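Local coordinates for protein serine acetyltransferase (Entamoeba histolytica, PDB 3Q1X) that probably catalyses transfer of an acetyl group to the hydroxyl of L-serine, a step of cysteine biosynthesis, and here holds L-serine in its pocket, at residues I164-G169 / V184-T189; I178-G183 / R197-V202; G193-I198 / G227-I232; A236-N241 / V248-N253. All blocks are in the same frame, centred on the assembly; numbering follows the deposited sequence.

All four contacts belong to the left-handed parallel beta-helix. Interactions 1, 2 and 3 join successive coils, whereas interaction 4 spans the interior between two of its sheets. Interactions 2 and 3 share R197 and I198, and Y199 N lies 3.2 Å from I232 O, probably a hydrogen bond. Strand 248-250 of interaction 4 continues the sheet of interaction 3, with T231 O 2.8 Å from I250 N, probably a hydrogen bond. Inside the prism, V184 CG2 of interaction 1 packs on I198 CG2 at 3.8 Å. Two contacts reach serine sites: D179 of interaction 2 binds one L-serine directly, and the E188 side chain of interaction 1 lies about 5 Å from a bound serine.

Interaction 1 of 4, residues I164-G169 / V184-T189; sequences IDIHPG and VVIGET
I164-G169 and V184-T189 run parallel, the touching parts (164-169 and 184-188) 14° apart, as neighbouring coils of a left-handed parallel beta-helix. Three backbone bonds fix the register. D165 N donates to V184 O at 2.8 Å, I186 N returns a bond to D165 O, and H167 N reaches I186 O almost straight. Equivalent side chains therefore lie side by side and point the same way. On the face with I166, CG1 of that residue meets I186 CD1 at 4.1 Å. The face with D165 and V185 carries the contact of D165 CB with V185 CG2 at 3.8 Å, and both residues pack on H180 of the second subunit.

Past the strands, E188 lies along the H167 ring: CB makes a CH-pi contact, 3.5 Å from the centroid, and the carboxylate is stacked with its plane 26° from the ring's, while P168 CD covers the opposite face nearer the rim. The glutamate leaves with CG anti to its backbone N (chi1 -179°), which runs the chain along the ring. Its carboxylate is held by Y143 OH and by a salt bridge to R222, which lines the serine pocket. E188 CG passes H167 NE2 at 3.4 Å.

Interaction 2 of 4, residues I178-G183 / R197-V202; sequences IDHGVG and RIYQSV. With SER (serine), chain B.
The side chains of H180 and Q200 lie alongside each other and point the same way, but their flat groups are turned 78° apart. They sit at stacked corners of adjacent coils of the left-handed parallel beta-helix, just past the parallel pairing of I178 with I198. Q200 CG is wedged between the backbone N and the carbonyl carbon (chi1 59°), and a bend at the next torsion folds the amide back so that OE1 lies 3.5 Å from H180 CB. The other end of that amide, NE2, is tied to T203 OG1 of the third subunit.

D179 and Y199 make the second pair. D179 CB rests against the phenol at CE1, 3.8 Å away, and the carboxylate continues toward the bound L-serine. Two hydrogen bonds grip OD2: the ligand's amino N donates at 2.7 Å, and a water donates from the same distance. That water accepts from Y199 OH, whose oxygen is also bonded to H208 N of the third subunit. The pocket thus lies between subunits, and R222 of the third subunit binds the same ligand. The H180 ring has D179 OD1 above one face, offset toward the rim, and the serine at its edge, with CE1 2.9 Å from the ligand OG.

Two backbone hydrogen bonds join the segments beside these groups. D179 N donates to I198 O, and S201 N, in the type II turn from Y199 to V202, donates across to V182 O at 2.8 Å.

Interaction 3 of 4, residues G193-I198 / G227-I232; sequences GEWCRI and GDYVTI
Where the equivalent corners of two successive coils stack, the indole of W195 and the phenol of Y229 form an offset, near-parallel pair. Their planes differ by 11°, and the five-membered ring's centroid lies 4.6 Å from that of the tyrosine, so overlap is slight. W195 CD1 approaches Y229 CE1 and CZ, each at 3.5 Å, while W195 CB lies over the tyrosine face in a CH-pi contact. Both residues have left-handed backbone angles, which give successive turns the same bend. H175 stacks on W195 and the ring of H247 meets that of Y229 with nearly parallel planes, continuing the series along the left-handed parallel beta-helix of this hexapeptide-repeat family.

Next to the rings, E194 N donates to D228 OD1 at 2.9 Å, meeting the carboxylate from above its plane, 37° out of it. Y229 N binds E194 O in turn. A water is held at the same corner: it donates to E194 O and G227 O and accepts from V230 N at 3.1 Å, bridging backbone groups of both turns.

Regular parallel pairing then takes over. R197 N reaches V230 O with 170° at the hydrogen, and I232 N donates to R197 O at 2.9 Å. R197 CB meets T231 CG2 at 4.0 Å, whereas its guanidinium leads away to H208 O of the third subunit. Y229 OH bonds to E212 OE2 of the third subunit.

Interaction 4 of 4, residues A236-N241 / V248-N253; sequences AKVLGN and VRIGAN
The methyl of A236 meets the flat peptide group after G251 at its oxygen end, with CB 3.9 Å from G251 O. The methyl approaches past the oxygen, about 24° out of the peptide plane, and so sits over neither face. The N253 side chain leaves the backbone away from 236-241, and its amide is engaged at a subunit interface: ND2 donates to N253 O of the third subunit and OD1 accepts from K237 NZ of that subunit.

I250 carries the rest of the contact, reaching across the interior of the left-handed beta-helix from strand 248-250 to strand 237-239, which belongs to a different sheet. Its two branches diverge. CG2, anti to the backbone N (chi1 -62° for the CG1 branch), touches A236 CB at 3.8 Å, whereas CD1 of the other branch comes within 4.5 Å of V238 CG2. I256 packs against V238 and I250. The two backbones come nearest at A236 and N253, whose CA atoms are 4.4 Å apart.

The contact is thus apolar and non-directional. Backbone bonds to neighbouring coils, such as V238 with T203 and K237 with C254, supply the directional hold, while methyl packing joins the two sheets across the interior.

Interaction 1 of 4, residues I164-G169 / V184-T189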
# COMPACT_ATOMS: atom_id res chain seq x y z
N ILE A 164 2.16 -4.95 -3.81
CA ILE A 164 2.50 -6.25 -4.38
C ILE A 164 3.96 -6.56 -4.02
O ILE A 164 4.85 -5.73 -4.24
CB ILE A 164 2.30 -6.28 -5.91
CG1 ILE A 164 0.85 -5.94 -6.29
CG2 ILE A 164 2.73 -7.64 -6.51
CD1 ILE A 164 0.65 -5.71 -7.77
N ASP A 165 4.18 -7.76 -3.49
CA ASP A 165 5.42 -8.13 -2.83
C ASP A 165 6.02 -9.32 -3.55
O ASP A 165 5.72 -10.47 -3.22
CB ASP A 165 5.13 -8.48 -1.36
CG ASP A 165 6.39 -8.52 -0.49
OD1 ASP A 165 7.54 -8.44 -1.02
OD2 ASP A 165 6.23 -8.63 0.74
N ILE A 166 6.88 -9.06 -4.53
CA ILE A 166 7.46 -10.11 -5.36
C ILE A 166 8.95 -10.10 -5.13
O ILE A 166 9.62 -9.11 -5.46
CB ILE A 166 7.18 -9.89 -6.87
CG1 ILE A 166 5.68 -9.84 -7.17
CG2 ILE A 166 7.85 -11.00 -7.70
CD1 ILE A 166 5.35 -9.60 -8.64
N HIS A 167 9.48 -11.16 -4.54
CA HIS A 167 10.92 -11.24 -4.34
C HIS A 167 11.63 -11.33 -5.70
O HIS A 167 11.18 -12.07 -6.57
CB HIS A 167 11.32 -12.44 -3.48
CG HIS A 167 12.75 -12.41 -3.06
ND1 HIS A 167 13.16 -11.99 -1.81
CD2 HIS A 167 13.88 -12.68 -3.76
CE1 HIS A 167 14.47 -12.04 -1.74
NE2 HIS A 167 14.94 -12.46 -2.91
N PRO A 168 12.72 -10.55 -5.89
CA PRO A 168 13.41 -10.59 -7.18
C PRO A 168 13.88 -11.97 -7.63
O PRO A 168 14.12 -12.17 -8.81
CB PRO A 168 14.61 -9.64 -6.98
CG PRO A 168 14.76 -9.52 -5.48
CD PRO A 168 13.34 -9.55 -4.99
N GLY A 169 13.99 -12.90 -6.68
CA GLY A 169 14.38 -14.30 -6.96
C GLY A 169 13.31 -15.16 -7.61
O GLY A 169 13.62 -16.16 -8.25
N VAL A 184 -0.59 -9.48 -2.45
CA VAL A 184 0.14 -10.54 -3.15
C VAL A 184 1.57 -10.64 -2.63
O VAL A 184 2.30 -9.65 -2.54
CB VAL A 184 0.09 -10.35 -4.70
CG1 VAL A 184 1.05 -11.28 -5.41
CG2 VAL A 184 -1.32 -10.56 -5.19
N VAL A 185 1.96 -11.86 -2.27
CA VAL A 185 3.32 -12.15 -1.83
C VAL A 185 3.83 -13.34 -2.62
O VAL A 185 3.21 -14.41 -2.64
CB VAL A 185 3.39 -12.42 -0.30
CG1 VAL A 185 4.76 -12.96 0.11
CG2 VAL A 185 3.08 -11.16 0.49
N ILE A 186 4.97 -13.15 -3.29
CA ILE A 186 5.56 -14.21 -4.10
C ILE A 186 7.03 -14.32 -3.68
O ILE A 186 7.81 -13.39 -3.87
CB ILE A 186 5.41 -13.93 -5.63
CG1 ILE A 186 3.93 -13.77 -6.02
CG2 ILE A 186 6.08 -15.04 -6.45
CD1 ILE A 186 3.71 -13.40 -7.47
N GLY A 187 7.39 -15.46 -3.08
CA GLY A 187 8.71 -15.64 -2.45
C GLY A 187 9.91 -15.85 -3.36
O GLY A 187 9.79 -16.10 -4.57
N GLU A 188 11.08 -15.77 -2.73
CA GLU A 188 12.37 -15.86 -3.40
C GLU A 188 12.54 -17.09 -4.30
O GLU A 188 13.22 -17.02 -5.32
CB GLU A 188 13.48 -15.83 -2.34
CG GLU A 188 14.90 -15.90 -2.92
CD GLU A 188 15.97 -15.60 -1.88
OE1 GLU A 188 17.11 -15.26 -2.26
OE2 GLU A 188 15.67 -15.68 -0.67
N THR A 189 11.96 -18.21 -3.90
CA THR A 189 12.18 -19.46 -4.62
C THR A 189 10.90 -19.96 -5.28
O THR A 189 10.81 -21.12 -5.69
CB THR A 189 12.82 -20.55 -3.73
OG1 THR A 189 11.87 -20.99 -2.75
CG2 THR A 189 14.06 -20.02 -3.03

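Interaction 2 of 4, residues I178-G183 / R197-V202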
# COMPACT_ATOMS: atom_id res chain seq x y z
N ILE A 178 -1.55 -10.23 -12.43
CA ILE A 178 -2.03 -10.00 -11.08
C ILE A 178 -3.14 -8.95 -11.15
O ILE A 178 -2.89 -7.80 -11.50
CB ILE A 178 -0.91 -9.52 -10.11
CG1 ILE A 178 0.19 -10.58 -9.96
CG2 ILE A 178 -1.50 -9.17 -8.75
CD1 ILE A 178 1.52 -10.03 -9.51
N ASP A 179 -4.37 -9.34 -10.83
CA ASP A 179 -5.48 -8.40 -10.77
C ASP A 179 -5.66 -7.89 -9.36
O ASP A 179 -5.64 -8.67 -8.41
CB ASP A 179 -6.78 -9.07 -11.23
CG ASP A 179 -7.84 -8.08 -11.66
OD1 ASP A 179 -7.61 -6.84 -11.67
OD2 ASP A 179 -8.94 -8.55 -12.00
N HIS A 180 -5.84 -6.57 -9.25
CA HIS A 180 -6.04 -5.85 -7.97
C HIS A 180 -4.74 -5.79 -7.17
O HIS A 180 -4.17 -4.70 -6.99
CB HIS A 180 -7.23 -6.42 -7.19
CG HIS A 180 -8.54 -6.20 -7.88
ND1 HIS A 180 -9.31 -7.23 -8.38
CD2 HIS A 180 -9.19 -5.06 -8.18
CE1 HIS A 180 -10.40 -6.73 -8.93
NE2 HIS A 180 -10.35 -5.41 -8.83
N GLY A 181 -4.28 -6.93 -6.68
CA GLY A 181 -2.88 -7.09 -6.34
C GLY A 181 -2.49 -6.84 -4.91
O GLY A 181 -1.51 -7.40 -4.43
N VAL A 182 -3.22 -5.97 -4.21
CA VAL A 182 -2.83 -5.68 -2.83
C VAL A 182 -2.74 -6.97 -2.01
O VAL A 182 -3.68 -7.78 -1.99
CB VAL A 182 -3.75 -4.64 -2.17
CG1 VAL A 182 -3.49 -4.57 -0.68
CG2 VAL A 182 -3.51 -3.27 -2.80
N GLY A 183 -1.60 -7.15 -1.35
CA GLY A 183 -1.38 -8.30 -0.47
C GLY A 183 -0.79 -9.52 -1.13
O GLY A 183 -0.54 -10.52 -0.44
N ARG A 197 -2.90 -16.43 -13.36
CA ARG A 197 -3.78 -15.33 -13.00
C ARG A 197 -3.91 -15.31 -11.48
O ARG A 197 -4.38 -16.27 -10.88
CB ARG A 197 -5.15 -15.51 -13.65
CG ARG A 197 -6.08 -14.32 -13.50
CD ARG A 197 -7.37 -14.57 -14.25
NE ARG A 197 -7.15 -14.73 -15.69
CZ ARG A 197 -8.06 -15.17 -16.56
NH1 ARG A 197 -9.27 -15.52 -16.15
NH2 ARG A 197 -7.73 -15.27 -17.84
N ILE A 198 -3.50 -14.20 -10.87
CA ILE A 198 -3.44 -14.09 -9.41
C ILE A 198 -4.23 -12.88 -8.92
O ILE A 198 -4.09 -11.79 -9.46
CB ILE A 198 -1.96 -13.99 -8.91
CG1 ILE A 198 -1.20 -15.29 -9.22
CG2 ILE A 198 -1.88 -13.65 -7.42
CD1 ILE A 198 0.27 -15.27 -8.81
N TYR A 199 -5.03 -13.10 -7.89
CA TYR A 199 -5.83 -12.05 -7.28
C TYR A 199 -5.24 -11.49 -5.98
O TYR A 199 -4.21 -11.97 -5.46
CB TYR A 199 -7.26 -12.54 -7.06
CG TYR A 199 -8.00 -12.68 -8.36
CD1 TYR A 199 -8.69 -11.60 -8.90
CD2 TYR A 199 -7.96 -13.88 -9.09
CE1 TYR A 199 -9.35 -11.71 -10.12
CE2 TYR A 199 -8.62 -14.00 -10.32
CZ TYR A 199 -9.32 -12.91 -10.82
OH TYR A 199 -9.96 -13.01 -12.03
N GLN A 200 -5.91 -10.46 -5.47
CA GLN A 200 -5.53 -9.78 -4.25
C GLN A 200 -5.32 -10.77 -3.11
O GLN A 200 -5.99 -11.82 -3.06
CB GLN A 200 -6.58 -8.71 -3.88
CG GLN A 200 -8.01 -9.22 -3.64
CD GLN A 200 -8.86 -9.30 -4.91
OE1 GLN A 200 -8.35 -9.51 -6.00
NE2 GLN A 200 -10.18 -9.16 -4.75
N SER A 201 -4.37 -10.47 -2.23
CA SER A 201 -4.15 -11.23 -1.00
C SER A 201 -3.69 -12.68 -1.17
O SER A 201 -3.83 -13.49 -0.24
CB SER A 201 -5.41 -11.17 -0.14
OG SER A 201 -5.55 -9.90 0.46
N VAL A 202 -3.13 -13.00 -2.34
CA VAL A 202 -2.61 -14.34 -2.60
C VAL A 202 -1.16 -14.44 -2.16
O VAL A 202 -0.33 -13.61 -2.54
CB VAL A 202 -2.74 -14.73 -4.08
CG1 VAL A 202 -1.78 -15.87 -4.45
CG2 VAL A 202 -4.17 -15.08 -4.39
N SER B . -11.22 -7.09 -12.27
CA SER B . -12.22 -8.21 -12.27
C SER B . -13.58 -7.71 -12.75
O SER B . -13.76 -6.52 -12.99
CB SER B . -12.34 -8.83 -10.88
OG SER B . -12.89 -7.90 -9.95
OXT SER B . -14.51 -8.49 -12.90
O HOH W 1 -10.02 -10.70 -13.18

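Interaction 3 of 4, residues G193-I198 / G227-I232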
# COMPACT_ATOMS: atom_id res chain seq x y z
N GLY A 193 4.57 -20.78 -13.81
CA GLY A 193 4.52 -21.03 -15.24
C GLY A 193 3.79 -19.96 -16.02
O GLY A 193 3.55 -18.85 -15.52
N GLU A 194 3.45 -20.30 -17.26
CA GLU A 194 2.76 -19.41 -18.19
C GLU A 194 1.29 -19.27 -17.80
O GLU A 194 0.72 -20.18 -17.20
CB GLU A 194 2.86 -19.98 -19.61
CG GLU A 194 2.66 -18.99 -20.75
CD GLU A 194 3.91 -18.20 -21.08
OE1 GLU A 194 3.79 -17.21 -21.84
OE2 GLU A 194 5.01 -18.55 -20.60
N TRP A 195 0.68 -18.14 -18.15
CA TRP A 195 -0.75 -17.94 -17.96
C TRP A 195 -1.21 -18.12 -16.51
O TRP A 195 -2.18 -18.83 -16.24
CB TRP A 195 -1.56 -18.83 -18.91
CG TRP A 195 -1.72 -18.25 -20.26
CD1 TRP A 195 -1.10 -18.64 -21.40
CD2 TRP A 195 -2.58 -17.16 -20.62
NE1 TRP A 195 -1.51 -17.87 -22.46
CE2 TRP A 195 -2.42 -16.95 -22.01
CE3 TRP A 195 -3.46 -16.34 -19.90
CZ2 TRP A 195 -3.11 -15.94 -22.70
CZ3 TRP A 195 -4.15 -15.34 -20.59
CH2 TRP A 195 -3.97 -15.15 -21.97
N CYS A 196 -0.49 -17.49 -15.59
CA CYS A 196 -0.90 -17.49 -14.20
C CYS A 196 -1.72 -16.24 -13.94
O CYS A 196 -1.31 -15.13 -14.30
CB CYS A 196 0.30 -17.57 -13.26
SG CYS A 196 -0.16 -17.85 -11.54
N ARG A 197 -2.90 -16.43 -13.36
CA ARG A 197 -3.78 -15.33 -13.00
C ARG A 197 -3.91 -15.31 -11.48
O ARG A 197 -4.38 -16.27 -10.88
CB ARG A 197 -5.15 -15.51 -13.65
CG ARG A 197 -6.08 -14.32 -13.50
CD ARG A 197 -7.37 -14.57 -14.25
NE ARG A 197 -7.15 -14.73 -15.69
CZ ARG A 197 -8.06 -15.17 -16.56
NH1 ARG A 197 -9.27 -15.52 -16.15
NH2 ARG A 197 -7.73 -15.27 -17.84
N ILE A 198 -3.50 -14.20 -10.87
CA ILE A 198 -3.44 -14.09 -9.41
C ILE A 198 -4.23 -12.88 -8.92
O ILE A 198 -4.09 -11.79 -9.46
CB ILE A 198 -1.96 -13.99 -8.91
CG1 ILE A 198 -1.20 -15.29 -9.22
CG2 ILE A 198 -1.88 -13.65 -7.42
CD1 ILE A 198 0.27 -15.27 -8.81
N GLY A 227 2.41 -24.58 -12.06
CA GLY A 227 2.44 -24.90 -13.50
C GLY A 227 1.79 -23.84 -14.37
O GLY A 227 1.78 -22.65 -14.00
N ASP A 228 1.27 -24.26 -15.52
CA ASP A 228 0.66 -23.35 -16.49
C ASP A 228 -0.85 -23.28 -16.33
O ASP A 228 -1.48 -24.22 -15.84
CB ASP A 228 1.01 -23.80 -17.92
CG ASP A 228 2.51 -23.91 -18.15
OD1 ASP A 228 3.28 -23.15 -17.53
OD2 ASP A 228 2.92 -24.76 -18.97
N TYR A 229 -1.43 -22.15 -16.73
CA TYR A 229 -2.89 -21.97 -16.70
C TYR A 229 -3.49 -22.18 -15.31
O TYR A 229 -4.53 -22.85 -15.15
CB TYR A 229 -3.56 -22.87 -17.73
CG TYR A 229 -3.18 -22.54 -19.15
CD1 TYR A 229 -3.85 -21.54 -19.85
CD2 TYR A 229 -2.13 -23.21 -19.79
CE1 TYR A 229 -3.50 -21.21 -21.14
CE2 TYR A 229 -1.77 -22.89 -21.10
CZ TYR A 229 -2.46 -21.89 -21.77
OH TYR A 229 -2.13 -21.56 -23.06
N VAL A 230 -2.84 -21.62 -14.30
CA VAL A 230 -3.30 -21.68 -12.93
C VAL A 230 -3.96 -20.37 -12.55
O VAL A 230 -3.44 -19.29 -12.88
CB VAL A 230 -2.13 -21.98 -11.96
CG1 VAL A 230 -2.57 -21.89 -10.50
CG2 VAL A 230 -1.54 -23.35 -12.28
N THR A 231 -5.10 -20.46 -11.89
CA THR A 231 -5.79 -19.29 -11.35
C THR A 231 -5.86 -19.40 -9.83
O THR A 231 -6.34 -20.40 -9.29
CB THR A 231 -7.20 -19.11 -11.94
OG1 THR A 231 -7.12 -19.22 -13.36
CG2 THR A 231 -7.78 -17.75 -11.57
N ILE A 232 -5.38 -18.37 -9.14
CA ILE A 232 -5.33 -18.40 -7.69
C ILE A 232 -6.24 -17.32 -7.12
O ILE A 232 -5.96 -16.13 -7.26
CB ILE A 232 -3.89 -18.27 -7.14
CG1 ILE A 232 -2.96 -19.24 -7.86
CG2 ILE A 232 -3.87 -18.57 -5.64
CD1 ILE A 232 -1.52 -19.12 -7.50
O HOH W 2 0.03 -20.58 -14.47

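Interaction 4 of 4, residues A236-N241 / V248-N253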
# COMPACT_ATOMS: atom_id res chain seq x y z
N ALA A 236 -6.12 -16.76 -1.12
CA ALA A 236 -5.52 -18.10 -1.08
C ALA A 236 -4.08 -18.03 -0.58
O ALA A 236 -3.30 -17.17 -1.01
CB ALA A 236 -5.60 -18.77 -2.44
N LYS A 237 -3.74 -18.91 0.36
CA LYS A 237 -2.40 -18.98 0.94
C LYS A 237 -1.75 -20.31 0.57
O LYS A 237 -2.07 -21.35 1.16
CB LYS A 237 -2.42 -18.79 2.47
CG LYS A 237 -3.14 -17.54 3.00
CD LYS A 237 -2.68 -16.27 2.30
CE LYS A 237 -3.32 -15.01 2.89
NZ LYS A 237 -4.81 -15.02 2.92
N VAL A 238 -0.84 -20.25 -0.39
CA VAL A 238 -0.17 -21.45 -0.89
C VAL A 238 1.25 -21.44 -0.34
O VAL A 238 2.06 -20.58 -0.69
CB VAL A 238 -0.18 -21.49 -2.44
CG1 VAL A 238 0.37 -22.82 -2.95
CG2 VAL A 238 -1.59 -21.26 -2.96
N LEU A 239 1.53 -22.39 0.56
CA LEU A 239 2.74 -22.30 1.36
C LEU A 239 3.61 -23.55 1.31
O LEU A 239 3.12 -24.68 1.31
CB LEU A 239 2.40 -21.96 2.82
CG LEU A 239 1.55 -20.70 3.06
CD1 LEU A 239 1.16 -20.59 4.51
CD2 LEU A 239 2.26 -19.41 2.63
N GLY A 240 4.92 -23.33 1.27
CA GLY A 240 5.90 -24.41 1.37
C GLY A 240 6.45 -24.85 0.03
O GLY A 240 5.98 -24.41 -1.03
N ASN A 241 7.45 -25.72 0.09
CA ASN A 241 8.06 -26.28 -1.11
C ASN A 241 7.14 -27.36 -1.69
O ASN A 241 7.40 -28.56 -1.57
CB ASN A 241 9.45 -26.86 -0.78
CG ASN A 241 10.15 -27.45 -2.01
OD1 ASN A 241 9.75 -27.21 -3.15
ND2 ASN A 241 11.20 -28.23 -1.76
N VAL A 248 -4.97 -25.64 -12.87
CA VAL A 248 -5.51 -25.71 -11.52
C VAL A 248 -6.26 -24.42 -11.19
O VAL A 248 -5.79 -23.32 -11.49
CB VAL A 248 -4.39 -25.97 -10.47
CG1 VAL A 248 -4.90 -25.80 -9.05
CG2 VAL A 248 -3.79 -27.37 -10.65
N ARG A 249 -7.45 -24.57 -10.61
CA ARG A 249 -8.24 -23.44 -10.12
C ARG A 249 -8.24 -23.49 -8.59
O ARG A 249 -8.60 -24.52 -8.00
CB ARG A 249 -9.67 -23.51 -10.67
CG ARG A 249 -9.79 -23.33 -12.18
CD ARG A 249 -11.01 -24.07 -12.76
NE ARG A 249 -11.32 -23.65 -14.13
CZ ARG A 249 -12.50 -23.19 -14.54
NH1 ARG A 249 -13.53 -23.09 -13.70
NH2 ARG A 249 -12.66 -22.83 -15.81
N ILE A 250 -7.83 -22.40 -7.95
CA ILE A 250 -7.82 -22.33 -6.49
C ILE A 250 -8.84 -21.31 -5.99
O ILE A 250 -8.81 -20.15 -6.40
CB ILE A 250 -6.41 -22.00 -5.95
CG1 ILE A 250 -5.42 -23.10 -6.35
CG2 ILE A 250 -6.44 -21.84 -4.43
CD1 ILE A 250 -3.98 -22.63 -6.46
N GLY A 251 -9.73 -21.77 -5.12
CA GLY A 251 -10.82 -20.94 -4.59
C GLY A 251 -10.41 -19.93 -3.54
O GLY A 251 -9.29 -19.96 -3.02
N ALA A 252 -11.34 -19.03 -3.21
CA ALA A 252 -11.07 -17.93 -2.28
C ALA A 252 -10.70 -18.41 -0.87
O ALA A 252 -11.22 -19.42 -0.39
CB ALA A 252 -12.24 -16.96 -2.23
N ASN A 253 -9.78 -17.69 -0.23
CA ASN A 253 -9.36 -17.96 1.15
C ASN A 253 -8.80 -19.36 1.43
O ASN A 253 -8.70 -19.77 2.58
CB ASN A 253 -10.49 -17.62 2.13
CG ASN A 253 -10.62 -16.13 2.39
OD1 ASN A 253 -9.87 -15.32 1.84
ND2 ASN A 253 -11.57 -15.76 3.24